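Local coordinates for protein induced by osmotic stress (Scheffersomyces stipitis, PDB 5YWN) that reduces haloketones asymmetrically with NADP(H) as cofactor, and probably also acts as a cinnamyl-alcohol dehydrogenase, at residues S4-G9 / K28-V33; A15-A20 / D237-A242; F77-S82 / V120-S125; L187-P192 / G256-L261. The protein carries 1 engineered substitution. All blocks are in the same frame, centred on the assembly; numbering follows the deposited sequence.

Contact 1. Residues S4-G9 / K28-V33; sequences SVFVSG and KVVGSV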
loop_
_atom_site.group_PDB
_atom_site.type_symbol
_atom_site.label_atom_id
_atom_site.label_comp_id
_atom_site.label_asym_id
_atom_site.label_seq_id
_atom_site.Cartn_x
_atom_site.Cartn_y
_atom_site.Cartn_z
ATOM N N SER A 4 -5.816 -11.736 17.341
ATOM C CA SER A 4 -4.662 -11.772 16.488
ATOM C C SER A 4 -4.949 -11.372 15.033
ATOM O O SER A 4 -5.887 -11.798 14.451
ATOM C CB SER A 4 -4.009 -13.145 16.514
ATOM O OG SER A 4 -3.183 -13.266 17.580
ATOM N N VAL A 5 -4.081 -10.568 14.479
ATOM C CA VAL A 5 -4.166 -10.160 13.109
ATOM C C VAL A 5 -3.034 -10.743 12.264
ATOM O O VAL A 5 -1.926 -10.614 12.592
ATOM C CB VAL A 5 -4.196 -8.626 12.989
ATOM C CG1 VAL A 5 -4.218 -8.191 11.557
ATOM C CG2 VAL A 5 -5.301 -8.007 13.794
ATOM N N PHE A 6 -3.367 -11.367 11.160
ATOM C CA PHE A 6 -2.374 -11.855 10.228
ATOM C C PHE A 6 -2.078 -10.830 9.126
ATOM O O PHE A 6 -2.989 -10.301 8.537
ATOM C CB PHE A 6 -2.781 -13.176 9.622
ATOM C CG PHE A 6 -1.666 -13.920 9.006
ATOM C CD1 PHE A 6 -1.086 -13.489 7.859
ATOM C CD2 PHE A 6 -1.166 -15.042 9.605
ATOM C CE1 PHE A 6 -0.055 -14.180 7.309
ATOM C CE2 PHE A 6 -0.126 -15.723 9.082
ATOM C CZ PHE A 6 0.429 -15.303 7.926
ATOM N N VAL A 7 -0.817 -10.540 8.902
ATOM C CA VAL A 7 -0.406 -9.610 7.868
ATOM C C VAL A 7 0.600 -10.235 6.908
ATOM O O VAL A 7 1.706 -10.476 7.263
ATOM C CB VAL A 7 0.192 -8.325 8.458
ATOM C CG1 VAL A 7 0.625 -7.377 7.376
ATOM C CG2 VAL A 7 -0.710 -7.657 9.460
ATOM N N SER A 8 0.193 -10.463 5.680
ATOM C CA SER A 8 1.085 -10.948 4.663
ATOM C C SER A 8 2.103 -9.884 4.224
ATOM O O SER A 8 1.820 -8.753 4.272
ATOM C CB SER A 8 0.325 -11.516 3.482
ATOM O OG SER A 8 -0.238 -10.548 2.699
ATOM N N GLY A 9 3.267 -10.303 3.798
ATOM C CA GLY A 9 4.319 -9.378 3.446
ATOM C C GLY A 9 4.707 -8.377 4.511
ATOM O O GLY A 9 4.695 -7.226 4.289
ATOM N N LYS A 28 -2.551 -8.554 18.712
ATOM C CA LYS A 28 -1.393 -9.265 18.346
ATOM C C LYS A 28 -1.293 -9.378 16.827
ATOM O O LYS A 28 -2.250 -9.273 16.150
ATOM C CB LYS A 28 -1.362 -10.616 19.007
ATOM C CG LYS A 28 -0.825 -10.617 20.403
ATOM C CD LYS A 28 -0.900 -12.011 20.939
ATOM C CE LYS A 28 -0.273 -12.188 22.285
ATOM N NZ LYS A 28 -1.280 -12.290 23.352
ATOM N N VAL A 29 -0.101 -9.630 16.344
ATOM C CA VAL A 29 0.165 -9.745 14.960
ATOM C C VAL A 29 0.938 -10.993 14.594
ATOM O O VAL A 29 1.819 -11.364 15.244
ATOM C CB VAL A 29 0.897 -8.471 14.424
ATOM C CG1 VAL A 29 1.449 -8.661 13.047
ATOM C CG2 VAL A 29 -0.004 -7.274 14.483
ATOM N N VAL A 30 0.589 -11.569 13.481
ATOM C CA VAL A 30 1.388 -12.581 12.861
ATOM C C VAL A 30 1.689 -12.177 11.448
ATOM O O VAL A 30 0.810 -11.996 10.676
ATOM C CB VAL A 30 0.634 -13.921 12.864
ATOM C CG1 VAL A 30 1.455 -15.045 12.307
ATOM C CG2 VAL A 30 0.056 -14.246 14.212
ATOM N N GLY A 31 2.941 -12.061 11.123
ATOM C CA GLY A 31 3.370 -11.623 9.837
ATOM C C GLY A 31 3.964 -12.691 8.965
ATOM O O GLY A 31 4.656 -13.504 9.441
ATOM N N SER A 32 3.656 -12.680 7.684
ATOM C CA SER A 32 4.361 -13.511 6.719
ATOM C C SER A 32 5.620 -12.855 6.126
ATOM O O SER A 32 5.630 -11.719 5.776
ATOM C CB SER A 32 3.478 -14.086 5.621
ATOM O OG SER A 32 3.234 -13.224 4.600
ATOM N N VAL A 33 6.659 -13.631 6.028
ATOM C CA VAL A 33 7.906 -13.192 5.481
ATOM C C VAL A 33 8.496 -14.229 4.543
ATOM O O VAL A 33 8.239 -15.354 4.686
ATOM C CB VAL A 33 8.915 -12.880 6.576
ATOM C CG1 VAL A 33 8.507 -11.709 7.420
ATOM C CG2 VAL A 33 9.247 -14.093 7.404
#

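Contact 2. Residues A15-A20 / D237-A242; sequences AQQIIA and DVRDVA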
loop_
_atom_site.group_PDB
_atom_site.type_symbol
_atom_site.label_atom_id
_atom_site.label_comp_id
_atom_site.label_asym_id
_atom_site.label_seq_id
_atom_site.Cartn_x
_atom_site.Cartn_y
_atom_site.Cartn_z
ATOM N N ALA A 15 3.027 -2.351 5.161
ATOM C CA ALA A 15 2.762 -3.428 6.070
ATOM C C ALA A 15 3.301 -3.137 7.477
ATOM O O ALA A 15 2.635 -3.361 8.400
ATOM C CB ALA A 15 3.348 -4.686 5.536
ATOM N N GLN A 16 4.496 -2.579 7.564
ATOM C CA GLN A 16 5.081 -2.170 8.827
ATOM C C GLN A 16 4.310 -1.074 9.559
ATOM O O GLN A 16 4.211 -1.123 10.695
ATOM C CB GLN A 16 6.556 -1.840 8.700
ATOM C CG GLN A 16 7.427 -3.052 8.485
ATOM C CD GLN A 16 8.893 -2.827 8.722
ATOM O OE1 GLN A 16 9.291 -2.425 9.766
ATOM N NE2 GLN A 16 9.687 -3.124 7.736
ATOM N N GLN A 17 3.819 -0.081 8.850
ATOM C CA GLN A 17 2.964 0.910 9.410
ATOM C C GLN A 17 1.636 0.329 9.877
ATOM O O GLN A 17 1.181 0.667 10.878
ATOM C CB GLN A 17 2.770 2.088 8.466
ATOM C CG GLN A 17 3.946 3.050 8.374
ATOM C CD GLN A 17 4.054 4.010 9.555
ATOM O OE1 GLN A 17 3.543 3.785 10.563
ATOM N NE2 GLN A 17 4.735 5.056 9.372
ATOM N N ILE A 18 1.074 -0.576 9.116
ATOM C CA ILE A 18 -0.105 -1.266 9.520
ATOM C C ILE A 18 0.179 -2.036 10.817
ATOM O O ILE A 18 -0.561 -1.950 11.704
ATOM C CB ILE A 18 -0.578 -2.232 8.414
ATOM C CG1 ILE A 18 -1.188 -1.457 7.248
ATOM C CG2 ILE A 18 -1.556 -3.277 8.931
ATOM C CD1 ILE A 18 -1.559 -2.301 6.079
ATOM N N ILE A 19 1.282 -2.746 10.870
ATOM C CA ILE A 19 1.638 -3.527 12.012
ATOM C C ILE A 19 1.823 -2.651 13.251
ATOM O O ILE A 19 1.284 -2.924 14.224
ATOM C CB ILE A 19 2.889 -4.389 11.735
ATOM C CG1 ILE A 19 2.588 -5.488 10.707
ATOM C CG2 ILE A 19 3.459 -4.974 13.015
ATOM C CD1 ILE A 19 3.763 -6.150 10.103
ATOM N N ALA A 20 2.535 -1.551 13.121
ATOM C CA ALA A 20 2.740 -0.635 14.221
ATOM C C ALA A 20 1.430 -0.070 14.725
ATOM O O ALA A 20 1.255 0.042 15.883
ATOM C CB ALA A 20 3.676 0.468 13.844
ATOM N N ASP A 237 -0.952 9.663 2.558
ATOM C CA ASP A 237 -0.035 9.365 3.648
ATOM C C ASP A 237 -0.141 7.922 4.153
ATOM O O ASP A 237 -1.170 7.387 4.310
ATOM C CB ASP A 237 -0.127 10.352 4.797
ATOM C CG ASP A 237 0.935 10.143 5.824
ATOM O OD1 ASP A 237 0.868 9.191 6.562
ATOM O OD2 ASP A 237 1.833 10.911 5.875
ATOM N N VAL A 238 0.995 7.346 4.402
ATOM C CA VAL A 238 1.086 5.960 4.762
ATOM C C VAL A 238 0.297 5.675 6.049
ATOM O O VAL A 238 -0.305 4.677 6.158
ATOM C CB VAL A 238 2.539 5.465 4.817
ATOM C CG1 VAL A 238 3.283 6.123 5.921
ATOM C CG2 VAL A 238 2.605 3.971 5.013
ATOM N N ARG A 239 0.331 6.593 6.977
ATOM C CA ARG A 239 -0.362 6.471 8.204
ATOM C C ARG A 239 -1.886 6.465 8.029
ATOM O O ARG A 239 -2.566 5.789 8.707
ATOM C CB ARG A 239 0.124 7.459 9.218
ATOM C CG ARG A 239 1.585 7.317 9.541
ATOM C CD ARG A 239 2.170 8.586 10.088
ATOM N NE ARG A 239 2.401 9.581 9.075
ATOM C CZ ARG A 239 2.956 10.753 9.295
ATOM N NH1 ARG A 239 3.354 11.087 10.496
ATOM N NH2 ARG A 239 3.110 11.580 8.333
ATOM N N ASP A 240 -2.355 7.258 7.092
ATOM C CA ASP A 240 -3.716 7.216 6.669
ATOM C C ASP A 240 -4.131 5.880 5.998
ATOM O O ASP A 240 -5.161 5.391 6.243
ATOM C CB ASP A 240 -4.046 8.414 5.821
ATOM C CG ASP A 240 -3.962 9.709 6.583
ATOM O OD1 ASP A 240 -4.362 9.744 7.703
ATOM O OD2 ASP A 240 -3.498 10.670 6.046
ATOM N N VAL A 241 -3.263 5.317 5.170
ATOM C CA VAL A 241 -3.524 4.040 4.570
ATOM C C VAL A 241 -3.649 2.949 5.626
ATOM O O VAL A 241 -4.551 2.164 5.585
ATOM C CB VAL A 241 -2.528 3.639 3.496
ATOM C CG1 VAL A 241 -2.951 2.325 2.909
ATOM C CG2 VAL A 241 -2.491 4.665 2.409
ATOM N N ALA A 242 -2.772 2.996 6.597
ATOM C CA ALA A 242 -2.819 2.075 7.691
ATOM C C ALA A 242 -4.113 2.182 8.518
ATOM O O ALA A 242 -4.708 1.229 8.785
ATOM C CB ALA A 242 -1.594 2.190 8.561
#

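Contact 3. Residues F77-S82 / V120-S125; sequences FLHTAS and VVYTSS. With NAP (NADP nicotinamide-adenine-dinucleotide phosphate), chain B.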
loop_
_atom_site.group_PDB
_atom_site.type_symbol
_atom_site.label_atom_id
_atom_site.label_comp_id
_atom_site.label_asym_id
_atom_site.label_seq_id
_atom_site.Cartn_x
_atom_site.Cartn_y
_atom_site.Cartn_z
ATOM N N PHE A 77 -7.310 -11.304 8.543
ATOM C CA PHE A 77 -6.230 -11.446 7.585
ATOM C C PHE A 77 -6.101 -10.209 6.720
ATOM O O PHE A 77 -6.994 -9.873 6.031
ATOM C CB PHE A 77 -6.401 -12.684 6.733
ATOM C CG PHE A 77 -5.164 -13.128 6.005
ATOM C CD1 PHE A 77 -4.657 -12.411 4.965
ATOM C CD2 PHE A 77 -4.507 -14.276 6.382
ATOM C CE1 PHE A 77 -3.530 -12.830 4.307
ATOM C CE2 PHE A 77 -3.368 -14.692 5.749
ATOM C CZ PHE A 77 -2.885 -13.974 4.703
ATOM N N LEU A 78 -4.960 -9.576 6.762
ATOM C CA LEU A 78 -4.650 -8.505 5.858
ATOM C C LEU A 78 -3.615 -8.962 4.826
ATOM O O LEU A 78 -2.463 -9.158 5.131
ATOM C CB LEU A 78 -4.206 -7.311 6.627
ATOM C CG LEU A 78 -4.948 -7.003 7.920
ATOM C CD1 LEU A 78 -4.351 -5.878 8.695
ATOM C CD2 LEU A 78 -6.386 -6.719 7.651
ATOM N N HIS A 79 -4.074 -9.135 3.609
ATOM C CA HIS A 79 -3.241 -9.519 2.505
ATOM C C HIS A 79 -2.657 -8.306 1.780
ATOM O O HIS A 79 -3.302 -7.672 0.998
ATOM C CB HIS A 79 -4.027 -10.386 1.550
ATOM C CG HIS A 79 -3.223 -10.921 0.412
ATOM N ND1 HIS A 79 -1.923 -11.303 0.541
ATOM C CD2 HIS A 79 -3.545 -11.140 -0.876
ATOM C CE1 HIS A 79 -1.480 -11.740 -0.611
ATOM N NE2 HIS A 79 -2.448 -11.657 -1.485
ATOM N N THR A 80 -1.431 -7.996 2.103
ATOM C CA THR A 80 -0.752 -6.842 1.553
ATOM C C THR A 80 0.414 -7.128 0.593
ATOM O O THR A 80 0.770 -6.311 -0.177
ATOM C CB THR A 80 -0.237 -5.903 2.666
ATOM O OG1 THR A 80 0.945 -6.421 3.211
ATOM C CG2 THR A 80 -1.228 -5.710 3.774
ATOM N N ALA A 81 0.981 -8.300 0.690
ATOM C CA ALA A 81 2.071 -8.660 -0.152
ATOM C C ALA A 81 1.701 -8.740 -1.624
ATOM O O ALA A 81 0.769 -9.343 -1.986
ATOM C CB ALA A 81 2.693 -9.951 0.310
ATOM N N SER A 82 2.482 -8.062 -2.432
ATOM C CA SER A 82 2.385 -8.065 -3.854
ATOM C C SER A 82 3.704 -7.648 -4.468
ATOM O O SER A 82 4.393 -6.858 -3.920
ATOM C CB SER A 82 1.351 -7.055 -4.311
ATOM O OG SER A 82 0.543 -7.570 -5.273
ATOM N N VAL A 120 -11.300 -10.243 6.073
ATOM C CA VAL A 120 -10.181 -10.175 5.203
ATOM C C VAL A 120 -10.145 -8.816 4.481
ATOM O O VAL A 120 -11.150 -8.343 4.002
ATOM C CB VAL A 120 -10.178 -11.301 4.194
ATOM C CG1 VAL A 120 -9.081 -11.116 3.172
ATOM C CG2 VAL A 120 -10.174 -12.669 4.851
ATOM N N VAL A 121 -8.967 -8.231 4.444
ATOM C CA VAL A 121 -8.741 -7.001 3.738
ATOM C C VAL A 121 -7.678 -7.233 2.694
ATOM O O VAL A 121 -6.610 -7.681 2.989
ATOM C CB VAL A 121 -8.291 -5.853 4.650
ATOM C CG1 VAL A 121 -8.169 -4.564 3.904
ATOM C CG2 VAL A 121 -9.112 -5.725 5.867
ATOM N N TYR A 122 -7.995 -6.906 1.468
ATOM C CA TYR A 122 -7.034 -6.984 0.426
ATOM C C TYR A 122 -6.495 -5.596 0.085
ATOM O O TYR A 122 -7.233 -4.708 -0.143
ATOM C CB TYR A 122 -7.623 -7.631 -0.803
ATOM C CG TYR A 122 -6.697 -7.626 -1.957
ATOM C CD1 TYR A 122 -5.548 -8.360 -1.924
ATOM C CD2 TYR A 122 -6.924 -6.836 -3.040
ATOM C CE1 TYR A 122 -4.677 -8.361 -2.948
ATOM C CE2 TYR A 122 -6.062 -6.819 -4.076
ATOM C CZ TYR A 122 -4.924 -7.578 -4.005
ATOM O OH TYR A 122 -4.050 -7.564 -4.974
ATOM N N THR A 123 -5.191 -5.461 0.049
ATOM C CA THR A 123 -4.568 -4.215 -0.311
ATOM C C THR A 123 -4.488 -4.127 -1.864
ATOM O O THR A 123 -3.686 -4.705 -2.468
ATOM C CB THR A 123 -3.157 -4.006 0.291
ATOM O OG1 THR A 123 -3.125 -4.254 1.668
ATOM C CG2 THR A 123 -2.631 -2.607 -0.011
ATOM N N SER A 124 -5.380 -3.364 -2.430
ATOM C CA SER A 124 -5.412 -3.154 -3.847
ATOM C C SER A 124 -4.660 -1.868 -4.172
ATOM O O SER A 124 -3.688 -1.589 -3.563
ATOM C CB SER A 124 -6.830 -3.132 -4.385
ATOM O OG SER A 124 -6.909 -3.325 -5.743
ATOM N N SER A 125 -5.114 -1.165 -5.192
ATOM C CA SER A 125 -4.548 0.071 -5.638
ATOM C C SER A 125 -5.464 0.848 -6.572
ATOM O O SER A 125 -6.288 0.295 -7.210
ATOM C CB SER A 125 -3.217 -0.178 -6.326
ATOM O OG SER A 125 -2.721 0.950 -6.915
HETATM P PA NAP B . 6.930 -2.798 -0.946
HETATM O O1A NAP B . 7.413 -1.830 0.107
HETATM O O2A NAP B . 7.905 -3.369 -1.949
HETATM O O5B NAP B . 6.195 -4.024 -0.205
HETATM C C5B NAP B . 6.034 -5.277 -0.866
HETATM C C4B NAP B . 6.237 -6.413 0.129
HETATM O O4B NAP B . 5.586 -7.598 -0.340
HETATM C C3B NAP B . 7.712 -6.735 0.315
HETATM O O3B NAP B . 8.109 -6.528 1.674
HETATM C C2B NAP B . 7.884 -8.190 -0.077
HETATM O O2B NAP B . 8.392 -8.951 1.014
HETATM C C1B NAP B . 6.504 -8.686 -0.485
HETATM N N9A NAP B . 6.526 -9.150 -1.895
HETATM C C8A NAP B . 6.746 -8.374 -2.973
HETATM N N7A NAP B . 6.698 -9.112 -4.112
HETATM C C5A NAP B . 6.442 -10.387 -3.766
HETATM C C6A NAP B . 6.264 -11.674 -4.476
HETATM N N6A NAP B . 6.352 -11.748 -5.827
HETATM N N1A NAP B . 6.011 -12.773 -3.731
HETATM C C2A NAP B . 5.919 -12.723 -2.388
HETATM N N3A NAP B . 6.072 -11.586 -1.686
HETATM C C4A NAP B . 6.330 -10.407 -2.302
HETATM O O3 NAP B . 5.724 -2.102 -1.755
HETATM P PN NAP B . 4.738 -1.065 -1.019
HETATM O O1N NAP B . 4.877 0.279 -1.693
HETATM O O2N NAP B . 4.952 -1.185 0.472
HETATM O O5D NAP B . 3.281 -1.655 -1.367
HETATM C C5D NAP B . 2.540 -2.378 -0.386
HETATM C C4D NAP B . 1.228 -2.869 -0.986
HETATM O O4D NAP B . 0.311 -1.779 -1.127
HETATM C C3D NAP B . 1.433 -3.485 -2.362
HETATM O O3D NAP B . 1.082 -4.872 -2.353
HETATM C C2D NAP B . 0.540 -2.712 -3.311
HETATM O O2D NAP B . -0.394 -3.585 -3.954
HETATM C C1D NAP B . -0.185 -1.676 -2.466
HETATM N N1N NAP B . 0.054 -0.331 -3.000
HETATM C C2N NAP B . 1.087 0.389 -2.544
HETATM C C3N NAP B . 1.332 1.666 -3.038
HETATM C C7N NAP B . 2.490 2.467 -2.522
HETATM O O7N NAP B . 2.843 3.466 -3.127
HETATM N N7N NAP B . 3.106 2.064 -1.411
HETATM C C4N NAP B . 0.496 2.192 -4.012
HETATM C C5N NAP B . -0.566 1.425 -4.468
HETATM C C6N NAP B . -0.767 0.155 -3.940
HETATM P P2B NAP B . 9.979 -9.133 1.215
HETATM O O1X NAP B . 10.104 -10.443 1.955
HETATM O O2X NAP B . 10.523 -9.157 -0.192
HETATM O O3X NAP B . 10.385 -7.921 2.019
#

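Contact 4. Residues L187-P192 / G256-L261; sequences LSTVNP and GERLLL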
loop_
_atom_site.group_PDB
_atom_site.type_symbol
_atom_site.label_atom_id
_atom_site.label_comp_id
_atom_site.label_asym_id
_atom_site.label_seq_id
_atom_site.Cartn_x
_atom_site.Cartn_y
_atom_site.Cartn_z
ATOM N N LEU A 187 -15.163 -9.492 3.083
ATOM C CA LEU A 187 -14.036 -8.925 2.422
ATOM C C LEU A 187 -14.193 -7.444 2.254
ATOM O O LEU A 187 -15.248 -6.958 2.029
ATOM C CB LEU A 187 -13.812 -9.551 1.057
ATOM C CG LEU A 187 -12.752 -8.988 0.098
ATOM C CD1 LEU A 187 -11.368 -9.111 0.660
ATOM C CD2 LEU A 187 -12.812 -9.620 -1.279
ATOM N N SER A 188 -13.094 -6.770 2.346
ATOM C CA SER A 188 -13.020 -5.390 1.985
ATOM C C SER A 188 -11.675 -5.064 1.343
ATOM O O SER A 188 -10.758 -5.764 1.539
ATOM C CB SER A 188 -13.327 -4.522 3.184
ATOM O OG SER A 188 -12.385 -4.649 4.170
ATOM N N THR A 189 -11.609 -4.007 0.551
ATOM C CA THR A 189 -10.370 -3.632 -0.097
ATOM C C THR A 189 -9.993 -2.222 0.226
ATOM O O THR A 189 -10.816 -1.420 0.488
ATOM C CB THR A 189 -10.354 -3.815 -1.653
ATOM O OG1 THR A 189 -11.103 -2.796 -2.296
ATOM C CG2 THR A 189 -10.843 -5.168 -2.073
ATOM N N VAL A 190 -8.709 -1.961 0.171
ATOM C CA VAL A 190 -8.169 -0.630 0.251
ATOM C C VAL A 190 -7.402 -0.294 -1.038
ATOM O O VAL A 190 -6.545 -1.005 -1.437
ATOM C CB VAL A 190 -7.346 -0.445 1.515
ATOM C CG1 VAL A 190 -6.726 0.916 1.568
ATOM C CG2 VAL A 190 -8.176 -0.718 2.732
ATOM N N ASN A 191 -7.752 0.801 -1.659
ATOM C CA ASN A 191 -7.269 1.170 -2.975
ATOM C C ASN A 191 -6.517 2.526 -2.945
ATOM O O ASN A 191 -7.052 3.568 -3.160
ATOM C CB ASN A 191 -8.406 1.183 -4.006
ATOM C CG ASN A 191 -9.099 -0.141 -4.139
ATOM O OD1 ASN A 191 -9.647 -0.629 -3.234
ATOM N ND2 ASN A 191 -9.037 -0.698 -5.292
ATOM N N PRO A 192 -5.258 2.472 -2.581
ATOM C CA PRO A 192 -4.449 3.682 -2.483
ATOM C C PRO A 192 -3.834 4.188 -3.780
ATOM O O PRO A 192 -3.562 3.462 -4.663
ATOM C CB PRO A 192 -3.347 3.304 -1.508
ATOM C CG PRO A 192 -3.560 1.934 -1.188
ATOM C CD PRO A 192 -4.509 1.329 -2.120
ATOM N N GLY A 256 -17.680 -5.533 2.483
ATOM C CA GLY A 256 -18.008 -5.558 1.082
ATOM C C GLY A 256 -17.740 -4.277 0.326
ATOM O O GLY A 256 -18.234 -4.105 -0.717
ATOM N N GLU A 257 -16.933 -3.414 0.898
ATOM C CA GLU A 257 -16.553 -2.159 0.299
ATOM C C GLU A 257 -15.141 -2.112 -0.279
ATOM O O GLU A 257 -14.269 -2.741 0.196
ATOM C CB GLU A 257 -16.742 -0.983 1.276
ATOM C CG GLU A 257 -18.004 -0.958 2.088
ATOM C CD GLU A 257 -19.130 -0.214 1.436
ATOM O OE1 GLU A 257 -18.982 0.186 0.317
ATOM O OE2 GLU A 257 -20.175 -0.050 2.045
ATOM N N ARG A 258 -14.988 -1.294 -1.311
ATOM C CA ARG A 258 -13.742 -0.805 -1.797
ATOM C C ARG A 258 -13.521 0.619 -1.307
ATOM O O ARG A 258 -14.383 1.458 -1.375
ATOM C CB ARG A 258 -13.649 -0.813 -3.293
ATOM C CG ARG A 258 -13.960 -2.074 -4.022
ATOM C CD ARG A 258 -14.074 -1.783 -5.480
ATOM N NE ARG A 258 -12.856 -1.862 -6.210
ATOM C CZ ARG A 258 -12.649 -1.247 -7.359
ATOM N NH1 ARG A 258 -13.554 -0.472 -7.856
ATOM N NH2 ARG A 258 -11.542 -1.412 -7.989
ATOM N N LEU A 259 -12.338 0.849 -0.792
ATOM C CA LEU A 259 -11.994 2.127 -0.264
ATOM C C LEU A 259 -10.918 2.828 -1.067
ATOM O O LEU A 259 -9.841 2.367 -1.162
ATOM C CB LEU A 259 -11.546 1.962 1.156
ATOM C CG LEU A 259 -12.515 1.311 2.076
ATOM C CD1 LEU A 259 -11.908 1.109 3.434
ATOM C CD2 LEU A 259 -13.756 2.124 2.088
ATOM N N LEU A 260 -11.274 3.942 -1.650
ATOM C CA LEU A 260 -10.362 4.716 -2.451
ATOM C C LEU A 260 -9.623 5.681 -1.542
ATOM O O LEU A 260 -10.211 6.535 -0.989
ATOM C CB LEU A 260 -11.133 5.493 -3.498
ATOM C CG LEU A 260 -10.519 6.547 -4.415
ATOM C CD1 LEU A 260 -9.377 6.010 -5.241
ATOM C CD2 LEU A 260 -11.537 7.222 -5.304
ATOM N N LEU A 261 -8.334 5.488 -1.407
ATOM C CA LEU A 261 -7.517 6.271 -0.506
ATOM C C LEU A 261 -6.644 7.239 -1.266
ATOM O O LEU A 261 -5.588 6.914 -1.697
ATOM C CB LEU A 261 -6.692 5.362 0.394
ATOM C CG LEU A 261 -7.229 4.865 1.727
ATOM C CD1 LEU A 261 -7.064 5.914 2.809
ATOM C CD2 LEU A 261 -8.685 4.497 1.598
#

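Contact 1. Residues S4-G9 / K28-V33
V5 and V7 pair in parallel with V29 and G31, the strands 4-7 and 28-33 running at 23° to each other, with N-H groups of V5, V30, V7 and S32 bonded in turn to the carbonyls of K28, V5, V30 and V7. On the face that carries F6 and V30, CG1 of V30 lies 3.7 Å from CE2 of F6. The ring also receives V30 O over one face, 3.5 Å above its plane and offset toward the rim; CG stands anti to the backbone N (chi1 -162°), which lays the ring across the neighbouring strand. V5, V7 and V29 point to the other face, where branched residues suit both the extended backbone and the cover given by helix 13-24. The two strands and that helix make a right-handed beta-alpha-beta crossover, the opening unit of the Rossmann fold. Beyond V7, S32 turns its hydroxyl between backbone N and carbonyl carbon (chi1 82°) and OG accepts from G9 N at 3.0 Å. G9 has a positive phi, readily adopted by glycine, and its nearest atoms are about 4 Å from the bound NADP. S8 OG instead serves H79 and A81.

Contact 2. Residues A15-A20 / D237-A242
A242 CB presses against the backbone of I18, where the two helices come closest: CB is 3.9 Å from I18 N and equally 3.9 Å from I18 CG1. A methyl group is small enough for the CA atoms of I18 and A242 to come within 4.7 Å, although the axes of helices 15-20 and 238-242 stay 8.7 Å apart and are inclined at 60°. I18 adds the flank of its longer branch, not its tip, to the alanine.

Buried V238 links this close approach to a looser, partly exposed side formed by the Q17 amide and R239. The first torsion of Q17 (chi1 -76°) sets CG beside the backbone N and against V238 CG2 at 3.7 Å, the two side chains meeting at about a right angle. A bend at chi2 then swings the amide alongside R239, both pointing the same way, with NE2 3.9 Å from R239 CG and the amide and guanidinium planes 30° apart. No hydrogen bond crosses between the segments; NE2 is satisfied by P198 O. CB and CG of Q17 pack on V238.

R239 is held from its own helix start. D237, the N-cap, accepts from R239 N through OD1 at 2.7 Å, while R239 grips the carboxylate side-on, NE to OD1 and NH2 to OD2 at 2.8 Å. The capping bond and the salt bridge together restrain the carboxylate, and D324 pairs with R239 NH1.

V238 also touches Y13 and I195, both NADP-binding residues. Helix 13-24 thus packs on helix 238-250 beside strand 194-196, close to the cofactor.

Contact 3. Residues F77-S82 / V120-S125
T80 and T123 meet where the two strands run out at the NADP. T80 CG2 lies 3.2 Å from T123 OG1, and T80 O accepts a 2.6 Å hydrogen bond from O3D of the nicotinamide ribose. T123 directs CG2, anti to its backbone N, at the same ribose, 3.3 Å from O4D. S125 reaches the nicotinamide ring, with OG 3.3 Å from C5N. Small residues here let the cofactor come close to the backbone.

Behind this first shell, T80 OG1 is bonded to S8 O and T123 OG1 to H245, fixing both threonines. Three backbone bonds, from V121 N to F77 O, H79 N to V121 O and T123 N to H79 O, keep the strands in parallel register. H79 brings CD2 to the edge of the Y122 ring, 3.6 Å from CD1; the ring planes stand 42° apart. The imidazole suits this place by using both nitrogens, ND1 with S8 and NE2 with T103. On the other face, L78 CD2 and V121 CG2 are tightly packed at 3.4 Å.

Strand 74-79, helix 91-113 and strand 119-123 form a Rossmann beta-alpha-beta unit. Helix 91-113 and, from outside the unit, helix 159-181 cover the F77-H79-Y122 face, helix 13-24 the L78 face; strands 4-7 and 186-192 flank the pair.

Contact 4. Residues L187-P192 / G256-L261
T189 and R258 are paired neighbours, their side chains side by side on one face of the parallel strands 187-192 and 258-261, which are held first by backbone bonds. G256 N binds L187 O, T189 N E257 O, L259 N T189 O, N191 N L259 O at 2.7 Å, and L261 N N191 O. G256, with phi 72°, brings the chain into the edge in a shape glycine takes easily.

The polar contacts gather on the T189, N191 and R258 face. T189 OG1 lies between its backbone N and carbonyl carbon (chi1 75°), a setting that aims it at N191 OD1, which it meets in the carbonyl plane at 2.8 Å. T189 OG1 also rests 3.4 Å from R258 CB. The amide of N191 stands almost upright to the guanidinium, at 84°, with ND2 3.7 Å from NH2. E171 supplies the salt-bridge partner of R258 NE and also takes N191 ND2.

Strand 258-261 forms one outer edge of the seven-stranded Rossmann sheet. Apolar contacts fill its other face: V190 CG1 is 4.0 Å from L261 CG, V190 CG2 4.2 Å from L259 CD1, and P192 CB 4.4 Å from L261 CB. Helix 238-250 touches V190 and L261, helix 305-311 L259 and L261, while P192 belongs to the NADP pocket.

Contacts 1, 3 and 4 lie along one parallel sheet, and contact 2 packs a pair of helices against it. Contacts 1 and 3 are joined by strands 4-7 and 74-79, with F6 O 2.7 Å from L78 N. Strands 119-123 and 186-192 join contacts 3 and 4, Y122 N lying 3.0 Å from S188 O. From contact 2, I19 CG1 approaches V7 CG2 of contact 1 at 4.1 Å, I18 CG2 meets L78 CD1 of contact 3 at 3.8 Å, and V241 packs on V190 and P192 of contact 4. Contacts 1 and 4 do not touch: centres about 19 Å, nearest atoms about 11 Å apart. The NADP lies at the strands' carboxy-terminal ends, nearest contact 3.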